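PDB 7RAG: lipoprotein from Clostridioides difficile, which allosterically activates the CwlD amidase, an N-acetylmuramoyl-L-alanine amidase, with which it forms a complex during spore formation. Local coordinates for residues 17-20 and 21-24; 62-65 and 66-69. One frame throughout, in Å; residues are numbered along the deposited sequence.

Contact 1 of 2, residues 17-20 and 21-24; sequences KQIS and DMNY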
ATOM      1  N   LYS A  17      -0.675  29.211 -11.388  1.00 69.70           N
ATOM      2  CA  LYS A  17      -1.020  29.469  -9.996  1.00 69.02           C
ATOM      3  C   LYS A  17      -2.253  28.675  -9.582  1.00 71.56           C
ATOM      4  O   LYS A  17      -2.297  28.104  -8.487  1.00 69.83           O
ATOM      5  CB  LYS A  17      -1.236  30.966  -9.799  1.00 73.06           C
ATOM      6  CG  LYS A  17      -1.921  31.347  -8.512  1.00 72.40           C
ATOM      7  CD  LYS A  17      -0.948  31.456  -7.370  1.00 80.74           C
ATOM      8  CE  LYS A  17      -1.542  32.292  -6.247  1.00 98.93           C
ATOM      9  NZ  LYS A  17      -1.985  33.661  -6.692  1.00110.03           N
ATOM     10  N   GLN A  18      -3.264  28.618 -10.457  1.00 70.20           N
ATOM     11  CA  GLN A  18      -4.496  27.919 -10.115  1.00 67.61           C
ATOM     12  C   GLN A  18      -4.248  26.431  -9.914  1.00 65.98           C
ATOM     13  O   GLN A  18      -4.722  25.844  -8.939  1.00 68.49           O
ATOM     14  CB  GLN A  18      -5.558  28.153 -11.199  1.00 66.53           C
ATOM     15  CG  GLN A  18      -6.914  27.533 -10.855  1.00 68.54           C
ATOM     16  CD  GLN A  18      -8.079  28.118 -11.643  1.00 67.28           C
ATOM     17  OE1 GLN A  18      -8.230  29.341 -11.751  1.00 69.77           O
ATOM     18  NE2 GLN A  18      -8.913  27.238 -12.200  1.00 64.84           N
ATOM     19  N   ILE A  19      -3.492  25.798 -10.808  1.00 67.38           N
ATOM     20  CA  ILE A  19      -3.297  24.362 -10.628  1.00 71.24           C
ATOM     21  C   ILE A  19      -2.266  24.054  -9.544  1.00 75.60           C
ATOM     22  O   ILE A  19      -2.304  22.960  -8.965  1.00 73.12           O
ATOM     23  CB  ILE A  19      -2.910  23.653 -11.935  1.00 67.38           C
ATOM     24  CG1 ILE A  19      -1.609  24.216 -12.506  1.00 73.58           C
ATOM     25  CG2 ILE A  19      -4.033  23.764 -12.939  1.00 66.59           C
ATOM     26  CD1 ILE A  19      -1.105  23.458 -13.711  1.00 69.83           C
ATOM     27  N   SER A  20      -1.361  24.990  -9.235  1.00 69.95           N
ATOM     28  CA  SER A  20      -0.386  24.735  -8.181  1.00 72.46           C
ATOM     29  C   SER A  20      -1.038  24.725  -6.803  1.00 71.46           C
ATOM     30  O   SER A  20      -0.719  23.871  -5.968  1.00 71.90           O
ATOM     31  CB  SER A  20       0.729  25.772  -8.242  1.00 75.86           C
ATOM     32  OG  SER A  20       1.936  25.215  -7.755  1.00 88.33           O
ATOM     33  N   ASP A  21      -1.949  25.665  -6.542  1.00 71.95           N
ATOM     34  CA  ASP A  21      -2.620  25.743  -5.247  1.00 71.23           C
ATOM     35  C   ASP A  21      -3.701  24.694  -5.080  1.00 69.46           C
ATOM     36  O   ASP A  21      -4.223  24.529  -3.976  1.00 75.20           O
ATOM     37  CB  ASP A  21      -3.224  27.128  -5.048  1.00 69.78           C
ATOM     38  CG  ASP A  21      -2.195  28.225  -5.176  1.00 75.75           C
ATOM     39  OD1 ASP A  21      -1.003  27.945  -4.903  1.00 80.76           O
ATOM     40  OD2 ASP A  21      -2.565  29.365  -5.549  1.00 77.90           O
HETATM   41  N   MSE A  22      -4.051  24.000  -6.138  1.00 67.48           N
HETATM   42  CA  MSE A  22      -5.071  22.983  -6.094  1.00 72.06           C
HETATM   43  C   MSE A  22      -4.696  21.946  -5.047  1.00 68.70           C
HETATM   44  O   MSE A  22      -3.579  21.462  -5.050  1.00 74.42           O
HETATM   45  CB  MSE A  22      -5.184  22.347  -7.476  1.00 68.84           C
HETATM   46  CG  MSE A  22      -6.567  22.104  -7.990  1.00 74.56           C
HETATM   47 SE   MSE A  22      -6.496  21.985  -9.960  1.00 87.36          SE
HETATM   48  CE  MSE A  22      -6.922  23.861 -10.385  1.00 68.75           C
ATOM     49  N   ASN A  23      -5.609  21.619  -4.143  1.00 68.64           N
ATOM     50  CA  ASN A  23      -5.414  20.511  -3.221  1.00 67.35           C
ATOM     51  C   ASN A  23      -6.379  19.373  -3.493  1.00 66.97           C
ATOM     52  O   ASN A  23      -6.215  18.285  -2.929  1.00 62.81           O
ATOM     53  CB  ASN A  23      -5.578  20.977  -1.762  1.00 73.63           C
ATOM     54  CG  ASN A  23      -4.414  21.858  -1.280  1.00 75.05           C
ATOM     55  OD1 ASN A  23      -3.246  21.647  -1.651  1.00 71.83           O
ATOM     56  ND2 ASN A  23      -4.736  22.858  -0.452  1.00 76.04           N
ATOM     57  N   TYR A  24      -7.379  19.608  -4.334  1.00 67.17           N
ATOM     58  CA  TYR A  24      -8.362  18.614  -4.719  1.00 62.77           C
ATOM     59  C   TYR A  24      -8.931  19.020  -6.072  1.00 67.04           C
ATOM     60  O   TYR A  24      -9.147  20.204  -6.332  1.00 68.77           O
ATOM     61  CB  TYR A  24      -9.479  18.517  -3.681  1.00 65.00           C
ATOM     62  CG  TYR A  24     -10.662  17.712  -4.149  1.00 70.63           C
ATOM     63  CD1 TYR A  24     -10.742  16.350  -3.883  1.00 71.87           C
ATOM     64  CD2 TYR A  24     -11.695  18.305  -4.878  1.00 69.32           C
ATOM     65  CE1 TYR A  24     -11.819  15.600  -4.311  1.00 70.22           C
ATOM     66  CE2 TYR A  24     -12.771  17.564  -5.321  1.00 70.68           C
ATOM     67  CZ  TYR A  24     -12.829  16.212  -5.030  1.00 71.92           C
ATOM     68  OH  TYR A  24     -13.908  15.467  -5.454  1.00 76.99           O
TER
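Met22, present as selenomethionine, folds its end back over the helical turn it has just left, and its methyl meets both Gln18 and Ile19. Met22 CE lies 3.7 Å from Gln18 CG and 3.9 Å from Ile19 CG2, against the backbone of Ile19 as well. A bend about the CG-SE bond (chi3 -94°) swings that methyl toward the helix. A long, flexible apolar chain suits this place, because it can follow an uneven surface of aliphatic carbons. Gln18 serves two environments: its CG packs on Met22, while its amide NE2 is hydrogen-bonded to the carbonyl of Thr147 in the second copy of the protein. Tyr173 of that same subunit packs on Gln18 and Met22, and its Leu109 packs on Ile19, so the tight side of the turn is buried against a neighbour.

This is the C-terminal turn of helix 8-21, where the chain leaves the helix for strand 24-33. One regular bond persists, Asp21 N to Lys17 O at 3.1 Å and nearly straight (164°). The next amide, Met22 N, has only weak bonds, 3.4 Å to Gln18 O and 3.5 Å to Ile19 O, as expected where helical geometry is being lost.

The other side is exposed and looser. Lys17 and Asp21 cross here, with the methylene CE of Lys17 3.2 Å from Asp21 OD2. The charged ends stay further apart: Lys17 NZ stands 4.5 Å from Asp21 OD2, beyond a salt bridge, so any attraction between the charges is probably weak at this exposed surface.

Contact 2 of 2, residues 62-65 and 66-69; sequences KHLK and GKSI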
ATOM      1  N   LYS A  62      19.882   1.324  19.830  1.00 64.01           N
ATOM      2  CA  LYS A  62      20.408   0.450  18.777  1.00 65.40           C
ATOM      3  C   LYS A  62      19.409  -0.631  18.379  1.00 63.78           C
ATOM      4  O   LYS A  62      19.271  -0.962  17.191  1.00 63.22           O
ATOM      5  CB  LYS A  62      21.714  -0.195  19.235  1.00 64.33           C
ATOM      6  CG  LYS A  62      22.519  -0.763  18.101  1.00 68.14           C
ATOM      7  CD  LYS A  62      22.641  -2.254  18.194  1.00 72.01           C
ATOM      8  CE  LYS A  62      23.911  -2.711  17.493  1.00 84.06           C
ATOM      9  NZ  LYS A  62      25.144  -2.108  18.117  1.00 83.09           N
ATOM     10  N   HIS A  63      18.687  -1.174  19.362  1.00 62.68           N
ATOM     11  CA  HIS A  63      17.686  -2.203  19.098  1.00 58.45           C
ATOM     12  C   HIS A  63      16.687  -1.747  18.038  1.00 59.90           C
ATOM     13  O   HIS A  63      16.226  -2.553  17.219  1.00 61.78           O
ATOM     14  CB  HIS A  63      16.977  -2.568  20.412  1.00 55.03           C
ATOM     15  CG  HIS A  63      15.678  -3.289  20.232  1.00 60.72           C
ATOM     16  ND1 HIS A  63      14.583  -3.055  21.036  1.00 55.61           N
ATOM     17  CD2 HIS A  63      15.292  -4.230  19.337  1.00 58.94           C
ATOM     18  CE1 HIS A  63      13.581  -3.816  20.641  1.00 56.69           C
ATOM     19  NE2 HIS A  63      13.986  -4.542  19.616  1.00 60.73           N
ATOM     20  N   LEU A  64      16.339  -0.460  18.040  1.00 60.03           N
ATOM     21  CA  LEU A  64      15.296   0.036  17.153  1.00 57.95           C
ATOM     22  C   LEU A  64      15.826   0.619  15.854  1.00 55.06           C
ATOM     23  O   LEU A  64      15.027   0.886  14.952  1.00 53.99           O
ATOM     24  CB  LEU A  64      14.466   1.097  17.866  1.00 53.05           C
ATOM     25  CG  LEU A  64      13.769   0.637  19.139  1.00 52.83           C
ATOM     26  CD1 LEU A  64      12.978   1.785  19.726  1.00 53.34           C
ATOM     27  CD2 LEU A  64      12.887  -0.553  18.906  1.00 47.62           C
ATOM     28  N   LYS A  65      17.139   0.805  15.742  1.00 55.31           N
ATOM     29  CA  LYS A  65      17.727   1.517  14.616  1.00 57.63           C
ATOM     30  C   LYS A  65      17.236   0.932  13.303  1.00 55.81           C
ATOM     31  O   LYS A  65      17.249  -0.284  13.112  1.00 56.95           O
ATOM     32  CB  LYS A  65      19.250   1.430  14.697  1.00 56.50           C
ATOM     33  CG  LYS A  65      20.001   2.135  13.582  1.00 61.43           C
ATOM     34  CD  LYS A  65      21.489   1.745  13.590  1.00 62.20           C
ATOM     35  CE  LYS A  65      22.284   2.555  12.589  1.00 67.77           C
ATOM     36  NZ  LYS A  65      23.682   2.037  12.354  1.00 76.97           N
ATOM     37  N   GLY A  66      16.761   1.801  12.415  1.00 56.22           N
ATOM     38  CA  GLY A  66      16.273   1.374  11.129  1.00 57.48           C
ATOM     39  C   GLY A  66      14.834   0.901  11.105  1.00 56.39           C
ATOM     40  O   GLY A  66      14.303   0.674  10.016  1.00 57.58           O
ATOM     41  N   LYS A  67      14.193   0.711  12.259  1.00 54.45           N
ATOM     42  CA  LYS A  67      12.762   0.435  12.271  1.00 58.43           C
ATOM     43  C   LYS A  67      12.000   1.714  11.964  1.00 56.57           C
ATOM     44  O   LYS A  67      12.452   2.815  12.281  1.00 55.90           O
ATOM     45  CB  LYS A  67      12.327  -0.143  13.615  1.00 53.22           C
ATOM     46  CG  LYS A  67      12.959  -1.487  13.881  1.00 55.50           C
ATOM     47  CD  LYS A  67      12.802  -1.903  15.298  1.00 55.39           C
ATOM     48  CE  LYS A  67      12.885  -3.399  15.440  1.00 55.11           C
ATOM     49  NZ  LYS A  67      14.219  -3.886  15.104  1.00 57.72           N
ATOM     50  N   SER A  68      10.859   1.572  11.291  1.00 56.21           N
ATOM     51  CA  SER A  68      10.160   2.770  10.848  1.00 54.31           C
ATOM     52  C   SER A  68       8.655   2.541  10.822  1.00 58.74           C
ATOM     53  O   SER A  68       8.166   1.408  10.793  1.00 53.77           O
ATOM     54  CB  SER A  68      10.660   3.243   9.470  1.00 63.11           C
ATOM     55  OG  SER A  68      10.438   2.276   8.446  1.00 64.52           O
ATOM     56  N   ILE A  69       7.933   3.654  10.865  1.00 55.16           N
ATOM     57  CA  ILE A  69       6.496   3.689  10.664  1.00 57.08           C
ATOM     58  C   ILE A  69       6.201   4.771   9.641  1.00 61.56           C
ATOM     59  O   ILE A  69       6.668   5.906   9.778  1.00 64.75           O
ATOM     60  CB  ILE A  69       5.739   3.970  11.971  1.00 60.18           C
ATOM     61  CG1 ILE A  69       5.896   2.801  12.934  1.00 60.75           C
ATOM     62  CG2 ILE A  69       4.286   4.212  11.677  1.00 57.71           C
ATOM     63  CD1 ILE A  69       5.408   3.099  14.349  1.00 57.75           C
TER
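The ammonium nitrogen of Lys67 is gripped from two places: Lys67 NZ donates to His63 O at 3.2 Å, and is also hydrogen-bonded to OD1 of Asn80 on the neighbouring strand 75-80. The bond to His63 approaches almost straight along the carbonyl direction (160°). A lysine suits the position because its chain is long enough to run back past Leu64, extended until a bend at the last torsion (chi4 66°) turns NZ to His63. On the way its carbons crowd the Leu64 carbonyl, with Lys67 CB 3.2 Å from Leu64 O, and Lys67 CD lies 3.9 Å from Leu64 CD2, the two side chains crossing at about a right angle. Leu64 also places CD2 over one face of the His63 ring, near the rim, so that this methyl touches both the ring and the lysine chain.

The backbone here is a type II beta turn from Leu64 to Lys67, closed by Lys67 N to Leu64 O at 2.8 Å. It leads into strand 68-71 of the antiparallel sheet. Gly66 holds the third position with a positive phi (84°), where the carbonyl oxygen of Lys65 lies on the side a CB would occupy; having none, glycine fits without strain. Lys65 extends its charged chain outward to solvent.

His63 ND1 is hydrogen-bonded to Glu54 of the amidase chain, and Trp199 of that chain packs on Lys67. With Lys67 NZ 4.6 Å from His63 NE2, the lysine would probably disfavour a protonated imidazole, whereas the glutamate would pull the other way.

Contact 1, at a helix end, comes before contact 2, a beta turn, along the chain. They lie on opposite sides of its centre, their centres 37 Å apart and their nearest atoms about 22 Å apart, so they do not touch. Each delivers the chain into an antiparallel strand of the same sheet: contact 1 leads into strand 24-33, outermost within this chain, and contact 2 into strand 68-71, with the long strand 40-58 between them. They also face different partners. Contact 1 is packed mainly by the second copy of this protein, whereas contact 2 meets the amidase and touches that second copy at Leu64. A 1,2-ethanediol, probably from the crystallisation liquor, sits about 4 Å from the side chain of Lys67.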